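Local coordinates for glyoxalase family protein (PDB 2P7Q) that catalyses the hydration of the antibiotic fosfomycin, a manganese-dependent reaction that gives Listeria monocytogenes resistance to the drug, at residues D14-T19 and K43-L48; E77-Y82 and R105-Y110. The protein carries 1 engineered substitution. All blocks are in the same frame, centred on the assembly; numbering follows the deposited sequence.

Contact 1 (14-19 with 43-48) and contact 2 (77-82 with 105-110) illustrate one principle twice: a helix start packs on one face of a strand while the strand's opposite side serves a ligand pocket. They lie on opposite sides of the chain's centre, with centres 23 Å apart and nearest atoms about 9 Å apart. In contact 1 the side chain of Glu44 comes within about 4 Å of one molecule of the dihydroxypropylphosphonic acid; in contact 2 Tyr108 binds a different one. Between the contacts runs helix 15-26, whose beginning belongs to contact 1 and whose Phe21 and Phe26 touch Phe109 of contact 2.

Contact 1 of 2, residues D14-T19 and K43-L48; sequences DLNKTT and KEKFFL
Leu15, the first helical residue after the N-cap Asp14, whose OD1 accepts from Lys17 N at 3.2 Å with the N-H entering from above the carboxylate plane, packs against the aliphatic chains of Lys43 and Lys45. With CG of Leu15 swung opposite the backbone N (chi1 -175°), CD2 reaches between the two lysines, 3.9 Å from Lys43 CG and 3.8 Å from Lys45 CG. Lys43 itself bends at chi3, and its ammonium forms a salt bridge with Glu58. One residue on, Asn16 and Lys45 meet at a slant at the surface, where Lys45 NZ gives OD1 of Asn16 a weak hydrogen bond of 3.4 Å.

The axis of residues 15-19 runs 9.6 Å from that of strand 44-48 and nearly parallel to it, at 16°. Such a helix laid over one face of a mixed sheet is characteristic of the glyoxalase (vicinal oxygen chelate) fold, in which the other face looks into the pocket. Glu44 accordingly points away from the helix and touches the bound dihydroxypropylphosphonic acid; it is probably the proton acceptor, as in a close relative.

Thr19, a turn further along, faces the strand. Its OG1 donates back to Leu15 O at 3.2 Å from above the carbonyl plane, so that this oxygen is gripped by both N and OG1 of Thr19. OG1 of Thr19 also lies at the edge of the Phe47 ring, 3.7 Å from Phe47 CZ, while Thr19 CG2 touches Phe47 CE2.

Contact 2 of 2, residues E77-Y82 and R105-Y110; sequences EEVDEY and RSIYFY. With GG6 ([(1S,2S)-1,2-dihydroxypropyl]phosphonic acid), chain H.
Different first torsions bring Val79 and Arg105 together: Val79 turns CG1 away from its backbone N (chi1 174°), while Arg105 keeps CG beside its own and then bends at chi2 (-108°) and again at chi3, folding the guanidinium back over the helix start. CG1 of Val79 sits over one face of that flat group, displaced toward its rim, 3.3 Å from NH2. Asp80 OD2 meets the same nitrogen at the guanidinium edge, in its plane, in a salt bridge of 3.5 Å; the carboxylate is turned 67° against the guanidinium. One nitrogen thus carries an apolar contact on its face and an ionic one at its edge.

Beneath this salt bridge the contact is buried and mostly apolar. Ile107 CD1 lies 3.4 Å from Val79 O, 3.8 Å from Tyr82 CB and 4.2 Å from Val79 CG1.

The next strand residue faces the other way. Tyr108 OH donates to O1 of the bound dihydroxypropylphosphonic acid at 2.7 Å, the acceptor lying near the ring plane, and it shares the manganese site with His69 and Glu118. Ser106 OG, on that side too, hydrogen-bonds Glu118 and His120.

Strand 106-110 pairs antiparallel with 116-120, and Tyr108 also bonds through its backbone to Lys94; helix 79-87 covers the sheet through Ile107 and Phe109, and Tyr82 touches Leu119 of strand 116-120 and also Met1 of the second subunit.

Contact 1 of 2, residues D14-T19 and K43-L48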
loop_
_atom_site.group_PDB
_atom_site.type_symbol
_atom_site.label_atom_id
_atom_site.label_comp_id
_atom_site.label_asym_id
_atom_site.label_seq_id
_atom_site.Cartn_x
_atom_site.Cartn_y
_atom_site.Cartn_z
ATOM N N ASP A 14 -4.450 -12.457 -14.050
ATOM C CA ASP A 14 -4.109 -12.167 -15.440
ATOM C C ASP A 14 -3.161 -10.973 -15.518
ATOM O O ASP A 14 -3.588 -9.827 -15.407
ATOM C CB ASP A 14 -5.392 -11.863 -16.214
ATOM C CG ASP A 14 -5.152 -11.688 -17.703
ATOM O OD1 ASP A 14 -3.987 -11.519 -18.125
ATOM O OD2 ASP A 14 -6.149 -11.706 -18.451
ATOM N N LEU A 15 -1.879 -11.232 -15.728
ATOM C CA LEU A 15 -0.906 -10.146 -15.803
ATOM C C LEU A 15 -1.218 -9.093 -16.863
ATOM O O LEU A 15 -1.451 -7.934 -16.535
ATOM C CB LEU A 15 0.491 -10.695 -16.048
ATOM C CG LEU A 15 1.537 -9.586 -16.005
ATOM C CD1 LEU A 15 1.582 -9.032 -14.575
ATOM C CD2 LEU A 15 2.907 -10.106 -16.425
ATOM N N ASN A 16 -1.220 -9.499 -18.132
ATOM C CA ASN A 16 -1.498 -8.580 -19.239
ATOM C C ASN A 16 -2.765 -7.763 -19.064
ATOM O O ASN A 16 -2.809 -6.586 -19.431
ATOM C CB ASN A 16 -1.592 -9.343 -20.561
ATOM C CG ASN A 16 -0.299 -10.020 -20.930
ATOM O OD1 ASN A 16 0.787 -9.523 -20.629
ATOM N ND2 ASN A 16 -0.404 -11.150 -21.607
ATOM N N LYS A 17 -3.804 -8.381 -18.517
ATOM C CA LYS A 17 -5.047 -7.657 -18.325
ATOM C C LYS A 17 -4.874 -6.574 -17.254
ATOM O O LYS A 17 -5.422 -5.480 -17.380
ATOM C CB LYS A 17 -6.165 -8.629 -17.949
ATOM C CG LYS A 17 -7.548 -8.011 -17.878
ATOM C CD LYS A 17 -8.615 -9.092 -17.769
ATOM C CE LYS A 17 -9.893 -8.593 -17.098
ATOM N NZ LYS A 17 -10.518 -7.459 -17.810
ATOM N N THR A 18 -4.097 -6.866 -16.212
ATOM C CA THR A 18 -3.867 -5.884 -15.149
ATOM C C THR A 18 -2.944 -4.771 -15.641
ATOM O O THR A 18 -3.115 -3.610 -15.270
ATOM C CB THR A 18 -3.220 -6.527 -13.889
ATOM O OG1 THR A 18 -4.146 -7.424 -13.261
ATOM C CG2 THR A 18 -2.824 -5.451 -12.890
ATOM N N THR A 19 -1.971 -5.122 -16.478
ATOM C CA THR A 19 -1.019 -4.134 -16.996
ATOM C C THR A 19 -1.677 -2.948 -17.706
ATOM O O THR A 19 -1.295 -1.796 -17.489
ATOM C CB THR A 19 -0.009 -4.776 -17.967
ATOM O OG1 THR A 19 0.805 -5.717 -17.259
ATOM C CG2 THR A 19 0.886 -3.716 -18.580
ATOM N N LYS A 43 6.082 -14.886 -13.795
ATOM C CA LYS A 43 5.674 -13.882 -14.749
ATOM C C LYS A 43 5.369 -12.594 -13.986
ATOM O O LYS A 43 4.460 -12.554 -13.159
ATOM C CB LYS A 43 4.441 -14.388 -15.495
ATOM C CG LYS A 43 4.202 -13.712 -16.823
ATOM C CD LYS A 43 2.739 -13.874 -17.258
ATOM C CE LYS A 43 2.581 -14.841 -18.437
ATOM N NZ LYS A 43 1.111 -15.006 -18.734
ATOM N N GLU A 44 6.129 -11.541 -14.259
ATOM C CA GLU A 44 5.911 -10.294 -13.544
ATOM C C GLU A 44 6.399 -9.036 -14.252
ATOM O O GLU A 44 7.228 -9.083 -15.162
ATOM C CB GLU A 44 6.577 -10.382 -12.174
ATOM C CG GLU A 44 8.064 -10.671 -12.253
ATOM C CD GLU A 44 8.764 -10.540 -10.914
ATOM O OE1 GLU A 44 8.348 -11.205 -9.944
ATOM O OE2 GLU A 44 9.742 -9.771 -10.837
ATOM N N LYS A 45 5.874 -7.900 -13.810
ATOM C CA LYS A 45 6.250 -6.611 -14.369
ATOM C C LYS A 45 6.386 -5.541 -13.278
ATOM O O LYS A 45 5.712 -5.585 -12.245
ATOM C CB LYS A 45 5.224 -6.187 -15.426
ATOM C CG LYS A 45 5.171 -7.121 -16.622
ATOM C CD LYS A 45 4.108 -6.714 -17.616
ATOM C CE LYS A 45 4.216 -7.539 -18.911
ATOM N NZ LYS A 45 3.137 -7.242 -19.914
ATOM N N PHE A 46 7.283 -4.590 -13.513
ATOM C CA PHE A 46 7.531 -3.501 -12.582
ATOM C C PHE A 46 7.155 -2.187 -13.248
ATOM O O PHE A 46 7.491 -1.954 -14.409
ATOM C CB PHE A 46 9.017 -3.428 -12.214
ATOM C CG PHE A 46 9.562 -4.669 -11.567
ATOM C CD1 PHE A 46 10.936 -4.817 -11.394
ATOM C CD2 PHE A 46 8.713 -5.680 -11.117
ATOM C CE1 PHE A 46 11.459 -5.955 -10.778
ATOM C CE2 PHE A 46 9.225 -6.826 -10.495
ATOM C CZ PHE A 46 10.598 -6.963 -10.327
ATOM N N PHE A 47 6.473 -1.310 -12.522
ATOM C CA PHE A 47 6.119 -0.020 -13.095
ATOM C C PHE A 47 6.473 1.121 -12.147
ATOM O O PHE A 47 6.736 0.915 -10.961
ATOM C CB PHE A 47 4.620 0.051 -13.407
ATOM C CG PHE A 47 4.091 -1.133 -14.155
ATOM C CD1 PHE A 47 3.918 -2.355 -13.512
ATOM C CD2 PHE A 47 3.737 -1.022 -15.498
ATOM C CE1 PHE A 47 3.396 -3.453 -14.186
ATOM C CE2 PHE A 47 3.210 -2.117 -16.187
ATOM C CZ PHE A 47 3.040 -3.338 -15.528
ATOM N N LEU A 48 6.506 2.328 -12.692
ATOM C CA LEU A 48 6.748 3.522 -11.897
ATOM C C LEU A 48 5.447 4.296 -11.992
ATOM O O LEU A 48 4.987 4.616 -13.097
ATOM C CB LEU A 48 7.870 4.378 -12.472
ATOM C CG LEU A 48 9.302 3.909 -12.269
ATOM C CD1 LEU A 48 10.234 4.909 -12.928
ATOM C CD2 LEU A 48 9.607 3.789 -10.778
#

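Contact 2 of 2, residues E77-Y82 and R105-Y110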
loop_
_atom_site.group_PDB
_atom_site.type_symbol
_atom_site.label_atom_id
_atom_site.label_comp_id
_atom_site.label_asym_id
_atom_site.label_seq_id
_atom_site.Cartn_x
_atom_site.Cartn_y
_atom_site.Cartn_z
ATOM N N GLU A 77 -9.274 19.572 -9.169
ATOM C CA GLU A 77 -9.731 19.900 -10.508
ATOM C C GLU A 77 -9.775 18.646 -11.377
ATOM O O GLU A 77 -10.510 18.592 -12.362
ATOM C CB GLU A 77 -8.800 20.931 -11.150
ATOM C CG GLU A 77 -8.371 22.065 -10.234
ATOM C CD GLU A 77 -7.177 21.697 -9.348
ATOM O OE1 GLU A 77 -6.125 21.296 -9.904
ATOM O OE2 GLU A 77 -7.285 21.816 -8.103
ATOM N N GLU A 78 -8.992 17.637 -10.999
ATOM C CA GLU A 78 -8.926 16.394 -11.763
ATOM C C GLU A 78 -9.859 15.297 -11.266
ATOM O O GLU A 78 -9.838 14.185 -11.791
ATOM C CB GLU A 78 -7.512 15.827 -11.741
ATOM C CG GLU A 78 -6.409 16.834 -11.833
ATOM C CD GLU A 78 -5.058 16.168 -11.746
ATOM O OE1 GLU A 78 -4.694 15.465 -12.712
ATOM O OE2 GLU A 78 -4.370 16.329 -10.713
ATOM N N VAL A 79 -10.664 15.583 -10.256
ATOM C CA VAL A 79 -11.547 14.548 -9.751
ATOM C C VAL A 79 -12.521 14.064 -10.809
ATOM O O VAL A 79 -12.663 12.864 -11.019
ATOM C CB VAL A 79 -12.337 15.016 -8.536
ATOM C CG1 VAL A 79 -13.357 13.950 -8.152
ATOM C CG2 VAL A 79 -11.380 15.281 -7.381
ATOM N N ASP A 80 -13.202 14.990 -11.465
ATOM C CA ASP A 80 -14.147 14.610 -12.496
ATOM C C ASP A 80 -13.466 13.822 -13.613
ATOM O O ASP A 80 -13.965 12.772 -14.026
ATOM C CB ASP A 80 -14.837 15.849 -13.078
ATOM C CG ASP A 80 -15.812 16.493 -12.099
ATOM O OD1 ASP A 80 -16.327 17.596 -12.380
ATOM O OD2 ASP A 80 -16.072 15.889 -11.044
ATOM N N GLU A 81 -12.323 14.309 -14.088
ATOM C CA GLU A 81 -11.624 13.638 -15.187
ATOM C C GLU A 81 -11.298 12.187 -14.911
ATOM O O GLU A 81 -11.554 11.315 -15.746
ATOM C CB GLU A 81 -10.348 14.383 -15.549
ATOM C CG GLU A 81 -10.606 15.807 -15.947
ATOM C CD GLU A 81 -9.494 16.389 -16.786
ATOM O OE1 GLU A 81 -8.300 16.261 -16.416
ATOM O OE2 GLU A 81 -9.830 16.994 -17.823
ATOM N N TYR A 82 -10.724 11.926 -13.747
ATOM C CA TYR A 82 -10.391 10.562 -13.375
ATOM C C TYR A 82 -11.655 9.720 -13.234
ATOM O O TYR A 82 -11.645 8.525 -13.503
ATOM C CB TYR A 82 -9.600 10.545 -12.072
ATOM C CG TYR A 82 -8.128 10.721 -12.295
ATOM C CD1 TYR A 82 -7.502 11.941 -12.055
ATOM C CD2 TYR A 82 -7.360 9.668 -12.792
ATOM C CE1 TYR A 82 -6.147 12.106 -12.309
ATOM C CE2 TYR A 82 -6.009 9.825 -13.045
ATOM C CZ TYR A 82 -5.411 11.041 -12.807
ATOM O OH TYR A 82 -4.076 11.183 -13.102
ATOM N N ARG A 105 -12.239 15.387 -1.602
ATOM C CA ARG A 105 -12.984 14.367 -2.342
ATOM C C ARG A 105 -12.084 13.161 -2.653
ATOM O O ARG A 105 -10.861 13.294 -2.768
ATOM C CB ARG A 105 -13.508 14.941 -3.660
ATOM C CG ARG A 105 -14.423 16.139 -3.533
ATOM C CD ARG A 105 -15.877 15.787 -3.854
ATOM N NE ARG A 105 -16.132 15.395 -5.248
ATOM C CZ ARG A 105 -15.767 16.099 -6.322
ATOM N NH1 ARG A 105 -15.105 17.245 -6.185
ATOM N NH2 ARG A 105 -16.100 15.680 -7.538
ATOM N N SER A 106 -12.693 11.986 -2.777
ATOM C CA SER A 106 -11.954 10.769 -3.106
ATOM C C SER A 106 -12.710 9.914 -4.124
ATOM O O SER A 106 -13.933 10.012 -4.250
ATOM C CB SER A 106 -11.716 9.912 -1.860
ATOM O OG SER A 106 -10.874 10.542 -0.918
ATOM N N ILE A 107 -11.966 9.079 -4.846
ATOM C CA ILE A 107 -12.543 8.146 -5.817
ATOM C C ILE A 107 -12.019 6.767 -5.431
ATOM O O ILE A 107 -10.808 6.551 -5.376
ATOM C CB ILE A 107 -12.074 8.406 -7.277
ATOM C CG1 ILE A 107 -12.501 9.788 -7.758
ATOM C CG2 ILE A 107 -12.669 7.361 -8.203
ATOM C CD1 ILE A 107 -11.871 10.161 -9.099
ATOM N N TYR A 108 -12.920 5.838 -5.147
ATOM C CA TYR A 108 -12.499 4.485 -4.789
ATOM C C TYR A 108 -12.913 3.544 -5.909
ATOM O O TYR A 108 -13.937 3.760 -6.557
ATOM C CB TYR A 108 -13.133 4.054 -3.460
ATOM C CG TYR A 108 -12.400 4.560 -2.225
ATOM C CD1 TYR A 108 -12.871 5.654 -1.489
ATOM C CD2 TYR A 108 -11.245 3.920 -1.776
ATOM C CE1 TYR A 108 -12.207 6.085 -0.330
ATOM C CE2 TYR A 108 -10.579 4.349 -0.629
ATOM C CZ TYR A 108 -11.063 5.425 0.091
ATOM O OH TYR A 108 -10.390 5.808 1.240
ATOM N N PHE A 109 -12.123 2.498 -6.135
ATOM C CA PHE A 109 -12.423 1.557 -7.201
ATOM C C PHE A 109 -11.503 0.344 -7.141
ATOM O O PHE A 109 -10.448 0.394 -6.514
ATOM C CB PHE A 109 -12.270 2.274 -8.542
ATOM C CG PHE A 109 -10.889 2.823 -8.785
ATOM C CD1 PHE A 109 -9.913 2.044 -9.393
ATOM C CD2 PHE A 109 -10.563 4.118 -8.398
ATOM C CE1 PHE A 109 -8.631 2.544 -9.612
ATOM C CE2 PHE A 109 -9.285 4.630 -8.610
ATOM C CZ PHE A 109 -8.316 3.840 -9.218
ATOM N N TYR A 110 -11.886 -0.750 -7.794
ATOM C CA TYR A 110 -11.036 -1.935 -7.760
ATOM C C TYR A 110 -10.322 -2.198 -9.076
ATOM O O TYR A 110 -10.585 -1.551 -10.078
ATOM C CB TYR A 110 -11.841 -3.187 -7.433
ATOM C CG TYR A 110 -12.622 -3.139 -6.152
ATOM C CD1 TYR A 110 -13.886 -2.559 -6.114
ATOM C CD2 TYR A 110 -12.102 -3.684 -4.975
ATOM C CE1 TYR A 110 -14.609 -2.526 -4.945
ATOM C CE2 TYR A 110 -12.822 -3.654 -3.800
ATOM C CZ TYR A 110 -14.071 -3.075 -3.794
ATOM O OH TYR A 110 -14.804 -3.045 -2.646
HETATM O O1 GG6 H . -9.371 8.126 2.301
HETATM C C2 GG6 H . -9.397 9.024 3.450
HETATM C C3 GG6 H . -10.341 10.239 3.127
HETATM C C1 GG6 H . -9.914 8.285 4.743
HETATM O O2 GG6 H . -11.241 7.813 4.559
HETATM P P GG6 H . -8.901 6.897 5.188
HETATM O O3 GG6 H . -7.437 7.363 5.440
HETATM O O4 GG6 H . -9.449 6.317 6.380
HETATM O O5 GG6 H . -8.901 5.807 4.037
#